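Local coordinates for coenzyme PQQ synthesis protein B (Methylobacterium extorquens, PDB 4Z7R) that may take part in transporting pyrroloquinoline quinone or its precursor to the periplasm, and carries zinc in a metallo-beta-lactamase fold, at residues A[218-223]-A[270-275]; A[262-267]-A[289-294]. One frame throughout, in Å; residues are numbered along the deposited sequence.

How the contacts relate
Contacts 1 and 2 lie side by side, their centres about 11 Å apart, and their segments alternate along the chain. Segment 218-223 follows strand 212-216, and 262-267 spans the end of the neighbouring parallel strand 260-264, while 270-275 carries the chain from 262-267 toward the helix before 289-294. The two contacts meet at a zinc site: Thr-218 OG1 lies 2.8 Å from His-265 ND1, a probable hydrogen bond, and His-265 NE2 binds the metal. OG1 is also hydrogen-bonded to Asp-216, so the threonine links that carboxylate to the zinc-binding histidine. A second probable bond joins Asn-267 N to Thr-218 O at 3.1 Å. Leu-273 also packs on Ile-266, with CD2 3.7 Å from CG2.

Contact 1 of 2, residues A[218-223]-A[270-275]; sequences TVLEDD and NPVLIE
Leu-220 and Asn-270 both hold CG opposite their own backbone nitrogen (chi1 -180° and -167°), which extends the leucine over Pro-271 and Val-272 and lays the asparagine amide beside the backbone of 218-220. The leucine divides its branches between two neighbours: CD2 rests on Pro-271 CG at 3.9 Å, while CD1 approaches Val-272 CG1 at 4.2 Å. Its forked end suits this double task, and each pair meets at an oblique angle. Val-283 of helix 278-285 touches both Leu-220 and Val-272, enlarging the apolar cluster.

Asn-270 also shapes its own segment. Its OD1 accepts a nearly straight bond from Val-272 N at 3.1 Å, an Asx turn that holds the amide's rotation; the donor sits 33° from the carbonyl plane. The same oxygen lies 3.6 Å from Leu-220 CB, a van der Waals contact. In the backbone, Leu-273 N bonds to Asn-270 O, starting the short 3-10 turn of 271-273. Pro-271 fits its first position, since a proline has no N-H to leave without a partner there.

At the other end of the amide, ND2 comes within 3.2 Å of Leu-220 N. Both are donors, so no hydrogen bond links them; Leu-220 N donates a hydrogen bond to the carboxylate of Asp-224, and ND2 has its own hydrogen bond just beyond the segments. The chemistry implies that, with no hydrogen bond between them, these loops meet through van der Waals packing, of leucine on proline and valine and of the asparagine amide on the backbone.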
loop_
_atom_site.group_PDB
_atom_site.type_symbol
_atom_site.label_atom_id
_atom_site.label_comp_id
_atom_site.label_asym_id
_atom_site.label_seq_id
_atom_site.Cartn_x
_atom_site.Cartn_y
_atom_site.Cartn_z
ATOM N N THR A 218 11.541 6.983 -15.424
ATOM C CA THR A 218 10.756 5.774 -15.651
ATOM C C THR A 218 11.405 4.807 -16.642
ATOM O O THR A 218 11.527 3.614 -16.361
ATOM C CB THR A 218 9.343 6.124 -16.154
ATOM O OG1 THR A 218 8.739 7.068 -15.262
ATOM C CG2 THR A 218 8.475 4.872 -16.229
ATOM N N VAL A 219 11.815 5.318 -17.800
ATOM C CA VAL A 219 12.416 4.463 -18.823
ATOM C C VAL A 219 13.742 5.011 -19.350
ATOM O O VAL A 219 13.914 6.219 -19.523
ATOM C CB VAL A 219 11.454 4.243 -20.016
ATOM C CG1 VAL A 219 10.180 3.551 -19.557
ATOM C CG2 VAL A 219 11.136 5.562 -20.719
ATOM N N LEU A 220 14.682 4.106 -19.593
ATOM C CA LEU A 220 15.956 4.464 -20.200
ATOM C C LEU A 220 15.775 4.723 -21.688
ATOM O O LEU A 220 16.150 5.776 -22.203
ATOM C CB LEU A 220 16.981 3.352 -19.996
ATOM C CG LEU A 220 18.357 3.639 -20.595
ATOM C CD1 LEU A 220 19.089 4.710 -19.789
ATOM C CD2 LEU A 220 19.176 2.371 -20.700
ATOM N N GLU A 221 15.209 3.733 -22.370
ATOM C CA GLU A 221 14.835 3.850 -23.773
ATOM C C GLU A 221 13.316 3.812 -23.901
ATOM O O GLU A 221 12.629 3.276 -23.031
ATOM C CB GLU A 221 15.466 2.728 -24.606
ATOM C CG GLU A 221 16.975 2.582 -24.442
ATOM C CD GLU A 221 17.758 3.656 -25.178
ATOM O OE1 GLU A 221 17.142 4.429 -25.940
ATOM O OE2 GLU A 221 18.992 3.723 -25.001
ATOM N N ASP A 222 12.799 4.380 -24.987
ATOM C CA ASP A 222 11.365 4.391 -25.258
ATOM C C ASP A 222 10.758 2.987 -25.227
ATOM O O ASP A 222 9.583 2.817 -24.904
ATOM C CB ASP A 222 11.098 5.041 -26.621
ATOM C CG ASP A 222 9.637 5.393 -26.830
ATOM O OD1 ASP A 222 9.018 5.993 -25.927
ATOM O OD2 ASP A 222 9.104 5.060 -27.908
ATOM N N ASP A 223 11.568 1.986 -25.552
ATOM C CA ASP A 223 11.085 0.612 -25.665
ATOM C C ASP A 223 11.546 -0.305 -24.524
ATOM O O ASP A 223 11.684 -1.511 -24.719
ATOM C CB ASP A 223 11.508 0.027 -27.021
ATOM C CG ASP A 223 13.017 -0.088 -27.170
ATOM O OD1 ASP A 223 13.756 0.481 -26.340
ATOM O OD2 ASP A 223 13.472 -0.752 -28.122
ATOM N N ASN A 270 13.716 -0.836 -15.957
ATOM C CA ASN A 270 14.829 0.044 -16.304
ATOM C C ASN A 270 16.161 -0.527 -15.825
ATOM O O ASN A 270 16.362 -0.716 -14.627
ATOM C CB ASN A 270 14.602 1.438 -15.719
ATOM C CG ASN A 270 15.538 2.485 -16.302
ATOM O OD1 ASN A 270 16.681 2.192 -16.653
ATOM N ND2 ASN A 270 15.052 3.716 -16.410
ATOM N N PRO A 271 17.083 -0.789 -16.766
ATOM C CA PRO A 271 18.370 -1.429 -16.445
ATOM C C PRO A 271 19.304 -0.593 -15.563
ATOM O O PRO A 271 20.306 -1.134 -15.092
ATOM C CB PRO A 271 19.010 -1.671 -17.822
ATOM C CG PRO A 271 18.232 -0.869 -18.796
ATOM C CD PRO A 271 16.885 -0.595 -18.213
ATOM N N VAL A 272 19.005 0.684 -15.335
ATOM C CA VAL A 272 19.809 1.455 -14.386
ATOM C C VAL A 272 19.594 0.933 -12.966
ATOM O O VAL A 272 20.383 1.221 -12.069
ATOM C CB VAL A 272 19.493 2.970 -14.423
ATOM C CG1 VAL A 272 19.656 3.521 -15.835
ATOM C CG2 VAL A 272 18.096 3.250 -13.879
ATOM N N LEU A 273 18.530 0.157 -12.768
ATOM C CA LEU A 273 18.259 -0.449 -11.466
ATOM C C LEU A 273 19.283 -1.527 -11.141
ATOM O O LEU A 273 19.516 -1.844 -9.974
ATOM C CB LEU A 273 16.853 -1.046 -11.422
ATOM C CG LEU A 273 15.679 -0.070 -11.463
ATOM C CD1 LEU A 273 14.376 -0.836 -11.587
ATOM C CD2 LEU A 273 15.675 0.814 -10.223
ATOM N N ILE A 274 19.890 -2.091 -12.179
ATOM C CA ILE A 274 20.908 -3.115 -11.997
ATOM C C ILE A 274 22.200 -2.425 -11.593
ATOM O O ILE A 274 22.767 -1.652 -12.369
ATOM C CB ILE A 274 21.121 -3.953 -13.271
ATOM C CG1 ILE A 274 19.839 -4.706 -13.629
ATOM C CG2 ILE A 274 22.268 -4.934 -13.078
ATOM C CD1 ILE A 274 19.838 -5.272 -15.035
ATOM N N GLU A 275 22.651 -2.713 -10.373
ATOM C CA GLU A 275 23.732 -1.974 -9.729
ATOM C C GLU A 275 25.013 -1.942 -10.558
ATOM O O GLU A 275 25.715 -0.935 -10.576
ATOM C CB GLU A 275 24.032 -2.574 -8.349
ATOM C CG GLU A 275 22.911 -2.414 -7.328
ATOM C CD GLU A 275 22.703 -0.976 -6.901
ATOM O OE1 GLU A 275 23.707 -0.287 -6.631
ATOM O OE2 GLU A 275 21.536 -0.535 -6.831
#

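Contact 2 of 2, residues A[262-267]-A[289-294]; sequences VFVHIN and TVAHDG. With ZN (zinc ion), chain D.
Thr-289 O is gripped from the neighbouring strand by Phe-263 N at 2.8 Å, with the donor nearly in line with the C=O bond (176°). Val-262 CA adds a CH...O contact to the same oxygen at 3.4 Å. Two residues on, Ala-291 N returns a bond to Phe-263 O at 3.1 Å, in the carbonyl plane. Phe-263 thus donates and accepts through its backbone, as one residue of a parallel pair should, and binds residues on both sides of Val-290.

Val-262 and Thr-289 are neighbours on one face of the sheet, their side chains running alongside each other. Here Val-262 CG1, set opposite its backbone nitrogen (chi1 -176°), reaches Ala-291 CB at 3.7 Å. Val-264 CG1 meets the same methyl at 3.9 Å. Ala-291 CB thus rests against one methyl of each valine, and a small residue suits the place because CB is already 3.1 Å from Phe-263 O, a tight approach. Ile-5 of strand 2-5, in the other sheet, touches both Val-264 and Ala-291. Phe-263 and Val-290 occupy the opposite face, where the phenylalanine ring stacks with Trp-288 and Val-290 packs against helix 278-285. Ile-266 crosses Val-290 at about a right angle, its long branch through CG1 carrying CD1 to 3.6 Å from Val-290 CG1.

Beyond the strand, His-265 adopts left-handed backbone angles and turns its ring away from this packing to the zinc ion, which NE2 binds at 2.1 Å. Asp-92 and two water molecules complete the observed ligands. Strand 260-264, helix 278-285 and edge strand 288-290 form a beta-alpha-beta unit; the histidine lies in the loop past the strand end, at the edge of the two-sheet sandwich, where metallo-beta-lactamase-fold proteins place their metal site.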
loop_
_atom_site.group_PDB
_atom_site.type_symbol
_atom_site.label_atom_id
_atom_site.label_comp_id
_atom_site.label_asym_id
_atom_site.label_seq_id
_atom_site.Cartn_x
_atom_site.Cartn_y
_atom_site.Cartn_z
ATOM N N VAL A 262 19.032 13.842 -9.853
ATOM C CA VAL A 262 18.607 12.551 -9.319
ATOM C C VAL A 262 17.386 12.012 -10.056
ATOM O O VAL A 262 16.375 12.701 -10.188
ATOM C CB VAL A 262 18.272 12.635 -7.810
ATOM C CG1 VAL A 262 17.926 11.251 -7.268
ATOM C CG2 VAL A 262 19.426 13.248 -7.031
ATOM N N PHE A 263 17.487 10.780 -10.546
ATOM C CA PHE A 263 16.347 10.117 -11.162
ATOM C C PHE A 263 15.493 9.428 -10.110
ATOM O O PHE A 263 16.011 8.688 -9.280
ATOM C CB PHE A 263 16.801 9.088 -12.202
ATOM C CG PHE A 263 17.170 9.682 -13.528
ATOM C CD1 PHE A 263 16.239 10.402 -14.259
ATOM C CD2 PHE A 263 18.436 9.499 -14.055
ATOM C CE1 PHE A 263 16.570 10.943 -15.490
ATOM C CE2 PHE A 263 18.771 10.032 -15.288
ATOM C CZ PHE A 263 17.839 10.758 -16.002
ATOM N N VAL A 264 14.189 9.683 -10.147
ATOM C CA VAL A 264 13.232 8.942 -9.336
ATOM C C VAL A 264 12.157 8.355 -10.247
ATOM O O VAL A 264 12.223 8.520 -11.468
ATOM C CB VAL A 264 12.579 9.835 -8.256
ATOM C CG1 VAL A 264 13.637 10.382 -7.312
ATOM C CG2 VAL A 264 11.800 10.974 -8.899
ATOM N N HIS A 265 11.180 7.671 -9.655
ATOM C CA HIS A 265 10.066 7.086 -10.400
ATOM C C HIS A 265 10.570 6.144 -11.489
ATOM O O HIS A 265 10.112 6.195 -12.629
ATOM C CB HIS A 265 9.193 8.190 -11.014
ATOM C CG HIS A 265 7.850 7.719 -11.474
ATOM N ND1 HIS A 265 7.644 7.154 -12.714
ATOM C CD2 HIS A 265 6.641 7.743 -10.865
ATOM C CE1 HIS A 265 6.367 6.843 -12.846
ATOM N NE2 HIS A 265 5.737 7.190 -11.737
ATOM N N ILE A 266 11.529 5.297 -11.133
ATOM C CA ILE A 266 12.144 4.372 -12.078
ATOM C C ILE A 266 11.368 3.059 -12.189
ATOM O O ILE A 266 11.140 2.384 -11.189
ATOM C CB ILE A 266 13.598 4.082 -11.676
ATOM C CG1 ILE A 266 14.361 5.403 -11.521
ATOM C CG2 ILE A 266 14.267 3.192 -12.704
ATOM C CD1 ILE A 266 15.603 5.302 -10.673
ATOM N N ASN A 267 10.967 2.693 -13.405
ATOM C CA ASN A 267 10.178 1.475 -13.587
ATOM C C ASN A 267 11.024 0.227 -13.397
ATOM O O ASN A 267 12.233 0.249 -13.614
ATOM C CB ASN A 267 9.518 1.441 -14.965
ATOM C CG ASN A 267 8.341 0.483 -15.019
ATOM O OD1 ASN A 267 7.449 0.543 -14.178
ATOM N ND2 ASN A 267 8.344 -0.419 -15.998
ATOM N N THR A 289 22.337 10.738 -10.537
ATOM C CA THR A 289 22.213 9.729 -9.489
ATOM C C THR A 289 20.936 8.913 -9.682
ATOM O O THR A 289 19.880 9.463 -9.997
ATOM C CB THR A 289 22.206 10.375 -8.081
ATOM O OG1 THR A 289 23.485 10.962 -7.813
ATOM C CG2 THR A 289 21.893 9.341 -7.002
ATOM N N VAL A 290 21.036 7.599 -9.507
ATOM C CA VAL A 290 19.860 6.739 -9.522
ATOM C C VAL A 290 19.366 6.536 -8.093
ATOM O O VAL A 290 20.053 5.932 -7.272
ATOM C CB VAL A 290 20.164 5.380 -10.188
ATOM C CG1 VAL A 290 19.004 4.414 -10.001
ATOM C CG2 VAL A 290 20.471 5.583 -11.663
ATOM N N ALA A 291 18.184 7.064 -7.792
ATOM C CA ALA A 291 17.683 7.062 -6.422
ATOM C C ALA A 291 17.356 5.661 -5.926
ATOM O O ALA A 291 16.935 4.799 -6.698
ATOM C CB ALA A 291 16.456 7.947 -6.301
ATOM N N HIS A 292 17.579 5.448 -4.633
ATOM C CA HIS A 292 17.117 4.256 -3.934
ATOM C C HIS A 292 16.272 4.683 -2.739
ATOM O O HIS A 292 16.347 5.833 -2.307
ATOM C CB HIS A 292 18.298 3.399 -3.478
ATOM C CG HIS A 292 19.226 4.108 -2.540
ATOM N ND1 HIS A 292 20.348 4.782 -2.972
ATOM C CD2 HIS A 292 19.193 4.253 -1.195
ATOM C CE1 HIS A 292 20.968 5.309 -1.931
ATOM N NE2 HIS A 292 20.289 5.002 -0.841
ATOM N N ASP A 293 15.466 3.768 -2.209
ATOM C CA ASP A 293 14.640 4.073 -1.040
ATOM C C ASP A 293 15.503 4.451 0.163
ATOM O O ASP A 293 16.498 3.787 0.461
ATOM C CB ASP A 293 13.735 2.889 -0.684
ATOM C CG ASP A 293 12.636 2.662 -1.707
ATOM O OD1 ASP A 293 12.717 3.236 -2.812
ATOM O OD2 ASP A 293 11.679 1.923 -1.397
ATOM N N GLY A 294 15.119 5.526 0.842
ATOM C CA GLY A 294 15.828 5.975 2.027
ATOM C C GLY A 294 16.963 6.940 1.733
ATOM O O GLY A 294 17.619 7.423 2.656
HETATM ZN ZN ZN D . 3.717 6.665 -11.435
HETATM O O HOH W 1 3.660 4.837 -12.774
HETATM O O HOH W 2 2.852 8.503 -11.453
#